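Local structure of TOG array regulator of axonemal microtubules protein 1 (Mus musculus, 5DN7) at residues A[181-192]-A[220-229]; A[240-250]-A[259-267]. The protein binds microtubules and promotes their polymerization through its HEAT-repeat TOG domains, of which this chain is the second, and takes part in building primary cilia. All blocks are in the same frame, centred on the assembly; numbering follows the deposited sequence.

Interaction 1: A[181-192]-A[220-229]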
# COMPACT_ATOMS: atom_id res chain seq x y z
N PRO A 181 4.97 -4.47 -18.69
CA PRO A 181 4.63 -5.88 -18.93
C PRO A 181 4.62 -6.72 -17.65
O PRO A 181 3.68 -7.47 -17.39
CB PRO A 181 5.76 -6.36 -19.87
CG PRO A 181 6.15 -5.13 -20.62
CD PRO A 181 5.98 -3.97 -19.65
N LYS A 182 5.67 -6.56 -16.86
CA LYS A 182 5.78 -7.32 -15.63
C LYS A 182 4.57 -7.02 -14.77
O LYS A 182 3.90 -7.92 -14.28
CB LYS A 182 7.08 -6.98 -14.89
CG LYS A 182 7.31 -7.82 -13.64
CD LYS A 182 8.70 -7.58 -13.04
CE LYS A 182 8.79 -6.21 -12.35
NZ LYS A 182 10.14 -5.96 -11.73
N LEU A 183 4.28 -5.72 -14.65
CA LEU A 183 3.18 -5.23 -13.84
C LEU A 183 1.87 -5.87 -14.29
O LEU A 183 1.13 -6.42 -13.47
CB LEU A 183 3.13 -3.71 -13.91
CG LEU A 183 2.47 -2.94 -12.77
CD1 LEU A 183 2.94 -3.46 -11.42
CD2 LEU A 183 2.80 -1.45 -12.92
N SER A 184 1.58 -5.83 -15.58
CA SER A 184 0.31 -6.37 -16.05
C SER A 184 0.21 -7.89 -15.86
O SER A 184 -0.88 -8.41 -15.64
CB SER A 184 0.08 -6.01 -17.51
OG SER A 184 1.10 -6.53 -18.32
N PHE A 185 1.34 -8.59 -15.95
CA PHE A 185 1.32 -10.03 -15.70
C PHE A 185 1.10 -10.32 -14.23
O PHE A 185 0.45 -11.30 -13.88
CB PHE A 185 2.61 -10.70 -16.17
CG PHE A 185 2.60 -11.08 -17.62
CD1 PHE A 185 2.48 -10.11 -18.61
CD2 PHE A 185 2.70 -12.39 -18.01
CE1 PHE A 185 2.46 -10.44 -19.95
CE2 PHE A 185 2.70 -12.73 -19.35
CZ PHE A 185 2.57 -11.75 -20.32
N ASP A 186 1.66 -9.48 -13.37
CA ASP A 186 1.48 -9.62 -11.93
C ASP A 186 0.04 -9.27 -11.52
O ASP A 186 -0.46 -9.77 -10.52
CB ASP A 186 2.46 -8.73 -11.15
CG ASP A 186 3.89 -9.29 -11.14
OD1 ASP A 186 4.09 -10.49 -11.44
OD2 ASP A 186 4.81 -8.52 -10.78
N LEU A 187 -0.62 -8.41 -12.29
CA LEU A 187 -1.95 -7.92 -11.91
C LEU A 187 -3.07 -8.73 -12.55
O LEU A 187 -4.18 -8.75 -12.06
CB LEU A 187 -2.12 -6.45 -12.29
CG LEU A 187 -1.55 -5.40 -11.33
CD1 LEU A 187 -1.71 -4.03 -11.95
CD2 LEU A 187 -2.26 -5.45 -9.98
N ALA A 188 -2.76 -9.40 -13.66
CA ALA A 188 -3.76 -10.18 -14.38
C ALA A 188 -4.54 -11.21 -13.53
O ALA A 188 -5.71 -11.45 -13.81
CB ALA A 188 -3.10 -10.87 -15.58
N PRO A 189 -3.91 -11.82 -12.49
CA PRO A 189 -4.73 -12.75 -11.70
C PRO A 189 -5.90 -12.09 -10.97
O PRO A 189 -6.89 -12.75 -10.65
CB PRO A 189 -3.73 -13.33 -10.70
CG PRO A 189 -2.42 -13.20 -11.37
CD PRO A 189 -2.48 -11.94 -12.15
N ALA A 190 -5.79 -10.79 -10.71
CA ALA A 190 -6.87 -10.10 -10.02
C ALA A 190 -8.09 -9.97 -10.95
O ALA A 190 -9.22 -9.80 -10.49
CB ALA A 190 -6.39 -8.75 -9.54
N LEU A 191 -7.85 -10.05 -12.26
CA LEU A 191 -8.92 -10.00 -13.24
C LEU A 191 -9.86 -11.20 -13.10
O LEU A 191 -11.01 -11.12 -13.49
CB LEU A 191 -8.36 -9.95 -14.66
CG LEU A 191 -7.66 -8.66 -15.13
CD1 LEU A 191 -7.06 -8.83 -16.49
CD2 LEU A 191 -8.67 -7.55 -15.16
N VAL A 192 -9.36 -12.31 -12.55
CA VAL A 192 -10.20 -13.49 -12.39
C VAL A 192 -10.42 -13.84 -10.92
O VAL A 192 -10.70 -14.98 -10.59
CB VAL A 192 -9.59 -14.74 -13.08
CG1 VAL A 192 -9.70 -14.61 -14.57
CG2 VAL A 192 -8.13 -14.95 -12.67
N VAL A 220 0.39 -6.56 -25.22
CA VAL A 220 0.98 -7.19 -24.06
C VAL A 220 -0.08 -7.37 -22.97
O VAL A 220 -0.02 -8.33 -22.21
CB VAL A 220 2.18 -6.37 -23.51
CG1 VAL A 220 1.75 -5.00 -23.11
CG2 VAL A 220 2.81 -7.07 -22.34
N LEU A 221 -1.07 -6.47 -22.95
CA LEU A 221 -2.18 -6.57 -22.01
C LEU A 221 -3.06 -7.75 -22.37
O LEU A 221 -3.57 -8.46 -21.49
CB LEU A 221 -3.03 -5.30 -21.99
CG LEU A 221 -2.45 -4.09 -21.26
CD1 LEU A 221 -3.44 -2.96 -21.29
CD2 LEU A 221 -2.12 -4.47 -19.83
N PHE A 222 -3.24 -7.95 -23.67
CA PHE A 222 -4.02 -9.12 -24.08
C PHE A 222 -3.26 -10.44 -23.85
O PHE A 222 -3.88 -11.48 -23.55
CB PHE A 222 -4.44 -8.97 -25.54
CG PHE A 222 -5.30 -7.75 -25.79
CD1 PHE A 222 -6.18 -7.30 -24.81
CD2 PHE A 222 -5.20 -7.04 -26.98
CE1 PHE A 222 -6.96 -6.18 -25.03
CE2 PHE A 222 -5.99 -5.91 -27.20
CZ PHE A 222 -6.87 -5.49 -26.22
N LYS A 223 -1.95 -10.43 -23.94
CA LYS A 223 -1.18 -11.57 -23.56
C LYS A 223 -1.31 -11.83 -22.06
O LYS A 223 -1.44 -12.95 -21.66
CB LYS A 223 0.28 -11.40 -23.94
CG LYS A 223 0.47 -11.15 -25.42
CD LYS A 223 1.85 -11.50 -25.92
CE LYS A 223 2.55 -10.32 -26.55
NZ LYS A 223 3.90 -10.17 -25.97
N ALA A 224 -1.25 -10.78 -21.26
CA ALA A 224 -1.47 -10.90 -19.83
C ALA A 224 -2.83 -11.55 -19.54
O ALA A 224 -2.92 -12.45 -18.70
CB ALA A 224 -1.39 -9.54 -19.15
N VAL A 225 -3.88 -11.10 -20.22
CA VAL A 225 -5.20 -11.70 -20.05
C VAL A 225 -5.15 -13.18 -20.48
O VAL A 225 -5.81 -14.03 -19.89
CB VAL A 225 -6.29 -10.96 -20.87
CG1 VAL A 225 -7.64 -11.70 -20.80
CG2 VAL A 225 -6.44 -9.49 -20.40
N ASP A 226 -4.34 -13.49 -21.49
CA ASP A 226 -4.25 -14.87 -21.94
C ASP A 226 -3.68 -15.77 -20.86
O ASP A 226 -4.09 -16.91 -20.74
CB ASP A 226 -3.40 -15.00 -23.21
CG ASP A 226 -4.18 -14.67 -24.45
OD1 ASP A 226 -5.43 -14.78 -24.42
OD2 ASP A 226 -3.55 -14.30 -25.47
N THR A 227 -2.73 -15.26 -20.07
CA THR A 227 -2.17 -16.08 -18.99
C THR A 227 -3.16 -16.46 -17.87
O THR A 227 -2.85 -17.30 -17.01
CB THR A 227 -0.95 -15.40 -18.34
OG1 THR A 227 -1.37 -14.31 -17.51
CG2 THR A 227 0.01 -14.90 -19.39
N VAL A 228 -4.35 -15.85 -17.84
CA VAL A 228 -5.27 -16.19 -16.75
C VAL A 228 -6.64 -16.64 -17.23
O VAL A 228 -7.47 -16.97 -16.40
CB VAL A 228 -5.48 -15.00 -15.78
CG1 VAL A 228 -4.15 -14.54 -15.19
CG2 VAL A 228 -6.22 -13.87 -16.45
N GLU A 229 -6.90 -16.67 -18.53
CA GLU A 229 -8.18 -17.19 -18.99
C GLU A 229 -8.13 -18.11 -20.22
O GLU A 229 -8.36 -19.31 -20.10
CB GLU A 229 -9.16 -16.05 -19.27
CG GLU A 229 -10.52 -16.55 -19.77
CD GLU A 229 -11.71 -15.92 -19.04
OE1 GLU A 229 -12.03 -16.39 -17.92
OE2 GLU A 229 -12.31 -14.97 -19.60
O HOH W 1 0.34 -13.73 -15.17
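V220 meets the first turn of helix 180-187 through one methyl: its CG2 lies 3.9 Å from P181 CB, and the same methyl reaches toward the F185 ring. The torsion accounts for this, since CG2 stands opposite the backbone N while CG1 takes the place between N and the carbonyl carbon (chi1 60°). The L221 side chain leaves its backbone pointing away from 181-192, yet CD2 comes within 3.5 Å of S184 CB. The hydroxyl of S184 is turned to its own helix, where OG donates to P181 O, a carbonyl that also accepts from F185 N. A224 is the point of nearest backbone approach, its CA 5.1 Å from that of F185, consistent with its small side chain. The F185 ring lies with one face on A224 CA, a CH-pi contact of 4.2 Å to the centroid and 18° off the ring normal. T227 divides its branches: CG2 reaches F185 CE2 at 3.5 Å, whereas OG1 donates to A224 O on an in-plane lone pair. The same OG1 accepts from a water that also donates to F185 O, a bridge that takes the place of any direct hydrogen bond between the segments. V228 closes the row by fitting its two methyls against A188, CG1 lying 3.8 Å from A188 CB, and against V192. The axes of 181-187 and 220-226 come within 8.8 Å and cross at -29°, as in the layered HEAT solenoid, where helices with another helix between them in sequence pack side by side. Helix 196-213 touches L221 and A190; L183 and L187 pack on L148 of helix 140-148 and on L170 and C166 of helix 156-172; and helix 237-246 meets V192 and V225.

Interaction 2: A[240-250]-A[259-267]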
# COMPACT_ATOMS: atom_id res chain seq x y z
N ALA A 240 -14.70 -8.26 -20.91
CA ALA A 240 -14.71 -7.20 -19.92
C ALA A 240 -13.50 -6.26 -20.07
O ALA A 240 -13.65 -5.05 -19.98
CB ALA A 240 -14.75 -7.79 -18.52
N VAL A 241 -12.31 -6.80 -20.31
CA VAL A 241 -11.13 -5.96 -20.49
C VAL A 241 -11.31 -5.05 -21.69
O VAL A 241 -11.04 -3.86 -21.62
CB VAL A 241 -9.83 -6.78 -20.65
CG1 VAL A 241 -8.73 -5.93 -21.26
CG2 VAL A 241 -9.37 -7.35 -19.30
N GLN A 242 -11.75 -5.60 -22.80
CA GLN A 242 -11.97 -4.82 -24.00
C GLN A 242 -13.05 -3.77 -23.81
O GLN A 242 -12.90 -2.67 -24.22
CB GLN A 242 -12.23 -5.71 -25.20
CG GLN A 242 -11.02 -6.52 -25.60
CD GLN A 242 -11.21 -7.29 -26.85
OE1 GLN A 242 -12.01 -8.21 -26.92
NE2 GLN A 242 -10.47 -6.93 -27.86
N ALA A 243 -14.12 -4.15 -23.14
CA ALA A 243 -15.20 -3.22 -22.85
C ALA A 243 -14.66 -2.06 -22.03
O ALA A 243 -14.89 -0.92 -22.37
CB ALA A 243 -16.32 -3.92 -22.12
N ARG A 244 -13.91 -2.36 -20.97
CA ARG A 244 -13.31 -1.32 -20.14
C ARG A 244 -12.35 -0.41 -20.93
O ARG A 244 -12.39 0.81 -20.79
CB ARG A 244 -12.56 -1.92 -18.95
CG ARG A 244 -11.92 -0.87 -18.03
CD ARG A 244 -12.98 0.12 -17.51
NE ARG A 244 -12.41 1.21 -16.71
CZ ARG A 244 -12.01 2.37 -17.22
NH1 ARG A 244 -12.09 2.57 -18.52
NH2 ARG A 244 -11.52 3.31 -16.42
N LEU A 245 -11.49 -1.01 -21.75
CA LEU A 245 -10.49 -0.25 -22.52
C LEU A 245 -11.15 0.63 -23.56
O LEU A 245 -10.63 1.68 -23.89
CB LEU A 245 -9.50 -1.19 -23.21
CG LEU A 245 -8.18 -1.51 -22.53
CD1 LEU A 245 -8.32 -1.62 -21.02
CD2 LEU A 245 -7.66 -2.80 -23.12
N ALA A 246 -12.28 0.18 -24.10
CA ALA A 246 -13.01 0.99 -25.07
C ALA A 246 -13.53 2.28 -24.44
O ALA A 246 -13.63 3.31 -25.11
CB ALA A 246 -14.16 0.19 -25.67
N ARG A 247 -13.85 2.23 -23.14
CA ARG A 247 -14.22 3.44 -22.40
C ARG A 247 -12.98 4.26 -22.10
O ARG A 247 -12.24 3.96 -21.17
CB ARG A 247 -14.93 3.09 -21.09
CG ARG A 247 -16.20 2.31 -21.27
CD ARG A 247 -17.11 2.99 -22.27
NE ARG A 247 -18.50 2.58 -22.05
CZ ARG A 247 -19.43 3.36 -21.50
NH1 ARG A 247 -19.14 4.60 -21.11
NH2 ARG A 247 -20.66 2.89 -21.35
N LYS A 248 -12.76 5.30 -22.88
CA LYS A 248 -11.53 6.06 -22.72
C LYS A 248 -11.63 7.02 -21.53
O LYS A 248 -11.47 8.22 -21.69
CB LYS A 248 -11.19 6.82 -24.01
CG LYS A 248 -11.00 5.94 -25.25
CD LYS A 248 -10.06 4.75 -24.99
CE LYS A 248 -8.62 5.18 -24.65
NZ LYS A 248 -7.65 4.85 -25.75
N THR A 249 -11.90 6.50 -20.35
CA THR A 249 -11.93 7.33 -19.15
C THR A 249 -11.13 6.63 -18.08
O THR A 249 -11.13 5.41 -17.98
CB THR A 249 -13.39 7.63 -18.67
OG1 THR A 249 -13.35 8.36 -17.43
CG2 THR A 249 -14.18 6.33 -18.49
N LEU A 250 -10.41 7.40 -17.28
CA LEU A 250 -9.46 6.81 -16.35
C LEU A 250 -9.86 7.14 -14.92
O LEU A 250 -10.52 8.15 -14.70
CB LEU A 250 -8.06 7.33 -16.64
CG LEU A 250 -7.45 6.91 -17.98
CD1 LEU A 250 -6.27 7.80 -18.29
CD2 LEU A 250 -7.04 5.43 -17.93
N VAL A 259 -8.08 6.34 -4.66
CA VAL A 259 -8.48 6.16 -6.04
C VAL A 259 -10.00 6.31 -6.18
O VAL A 259 -10.77 5.63 -5.50
CB VAL A 259 -8.05 4.79 -6.59
CG1 VAL A 259 -8.57 4.58 -8.01
CG2 VAL A 259 -6.52 4.63 -6.55
N GLU A 260 -10.41 7.17 -7.09
CA GLU A 260 -11.80 7.23 -7.52
C GLU A 260 -11.91 6.58 -8.89
O GLU A 260 -11.14 6.90 -9.78
CB GLU A 260 -12.30 8.67 -7.59
CG GLU A 260 -12.32 9.38 -6.26
CD GLU A 260 -12.76 10.84 -6.39
OE1 GLU A 260 -12.58 11.42 -7.49
OE2 GLU A 260 -13.30 11.39 -5.41
N TYR A 261 -12.88 5.68 -9.05
CA TYR A 261 -13.00 4.92 -10.29
C TYR A 261 -13.72 5.72 -11.35
O TYR A 261 -14.56 6.57 -11.05
CB TYR A 261 -13.74 3.60 -10.05
CG TYR A 261 -12.97 2.56 -9.26
CD1 TYR A 261 -11.86 2.90 -8.50
CD2 TYR A 261 -13.34 1.22 -9.31
CE1 TYR A 261 -11.16 1.94 -7.79
CE2 TYR A 261 -12.66 0.26 -8.60
CZ TYR A 261 -11.57 0.62 -7.84
OH TYR A 261 -10.89 -0.36 -7.15
N ALA A 262 -13.42 5.43 -12.60
CA ALA A 262 -14.03 6.15 -13.71
C ALA A 262 -15.42 5.64 -14.02
O ALA A 262 -16.30 6.39 -14.42
CB ALA A 262 -13.15 6.06 -14.95
N ILE A 263 -15.63 4.35 -13.82
CA ILE A 263 -16.86 3.76 -14.32
C ILE A 263 -17.10 2.41 -13.66
O ILE A 263 -16.14 1.69 -13.37
CB ILE A 263 -16.80 3.64 -15.88
CG1 ILE A 263 -18.11 3.11 -16.46
CG2 ILE A 263 -15.61 2.76 -16.30
CD1 ILE A 263 -18.24 3.34 -17.96
N LEU A 264 -18.36 2.09 -13.39
CA LEU A 264 -18.75 0.74 -12.99
C LEU A 264 -19.25 0.01 -14.24
O LEU A 264 -20.22 0.41 -14.91
CB LEU A 264 -19.82 0.74 -11.87
CG LEU A 264 -21.29 1.01 -12.20
CD1 LEU A 264 -22.21 0.75 -11.02
CD2 LEU A 264 -21.48 2.41 -12.74
N MET A 265 -18.45 -0.98 -14.64
CA MET A 265 -18.75 -1.78 -15.81
C MET A 265 -19.94 -2.63 -15.45
O MET A 265 -20.05 -3.09 -14.31
CB MET A 265 -17.56 -2.66 -16.18
CG MET A 265 -16.41 -1.91 -16.82
SD MET A 265 -16.95 -0.71 -18.05
CE MET A 265 -17.30 -1.78 -19.44
N PRO A 266 -20.84 -2.85 -16.38
CA PRO A 266 -22.04 -3.61 -16.05
C PRO A 266 -21.63 -4.98 -15.54
O PRO A 266 -22.23 -5.42 -14.57
CB PRO A 266 -22.77 -3.69 -17.38
CG PRO A 266 -22.28 -2.54 -18.16
CD PRO A 266 -21.11 -1.91 -17.46
N SER A 267 -20.58 -5.55 -16.12
CA SER A 267 -19.94 -6.77 -15.67
C SER A 267 -19.61 -6.91 -14.18
O SER A 267 -19.69 -6.00 -13.39
CB SER A 267 -18.68 -7.04 -16.53
OG SER A 267 -18.99 -7.31 -17.91
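Apolar contact between helix 237-246 and the chain's last modelled residues centres on M265, whose methyl CE lies 3.6 Å from A243 CB. Bends at chi2 and chi3 curl the thioether back to the helix, and its CG and SD cross the R244 chain at about a right angle near CD. A262 adds a methyl-to-oxygen van der Waals contact: its CB lies 3.4 Å from both T249 OG1 and L250 O, which approach from one side, with T249 CG2 also near.

The second kind is aliphatic carbon on guanidinium. I263 uses two branches for two arginines: CG2 sits over one face of the R244 group, 3.6 Å above its plane and offset toward the rim, and CD1 lies likewise over the R247 group, 3.5 Å from R247 NH1. With CG1 anti to the backbone N (chi1 -176°), CD1 is carried outward to R247 while CG2 remains over R244. Here the TOG domain's HEAT solenoid ends: R247 is the first residue to leave helical geometry after helix 237-246, K248 centres an inverse gamma turn, and the chain returns through the two-stranded antiparallel hairpin 252-253/259-260 to run as an extended tail across the helix it has just left.

No hydrogen bond joins the two segments; the polar bonds of R244 run to its own segment and to E204. R244 NH2 donates to T249 O at 2.6 Å, with an N-H...O angle of 155° and the acceptor 5° out of the guanidinium plane; NH1 adds weak bonds to R247 O and T249 O. Together with the carboxylate of E204 these carbonyls fix the rotation of the buried guanidinium. R244 NE forms its salt bridge with E204 of helix 196-213, whose other carboxylate oxygen accepts from A262 N.

In the fold
Interactions 1 and 2 lie in series at the C-terminal end of the TOG solenoid, their centres 16 Å apart and on the same side of the chain's centre. Interaction 1 joins helices 180-187 and 219-226; the next helix along the chain, 237-246, then opens interaction 2 and is met by the last modelled residues, 259-267. The two touch directly: V241 CG2 packs 3.8 Å from V225 CG2 and also against L191, while F222 meets Q242 and L245. Helix 196-213 borders both, so helix-on-helix stacking continues into the last helix, where the hairpin and tail finish this end of the microtubule-binding domain.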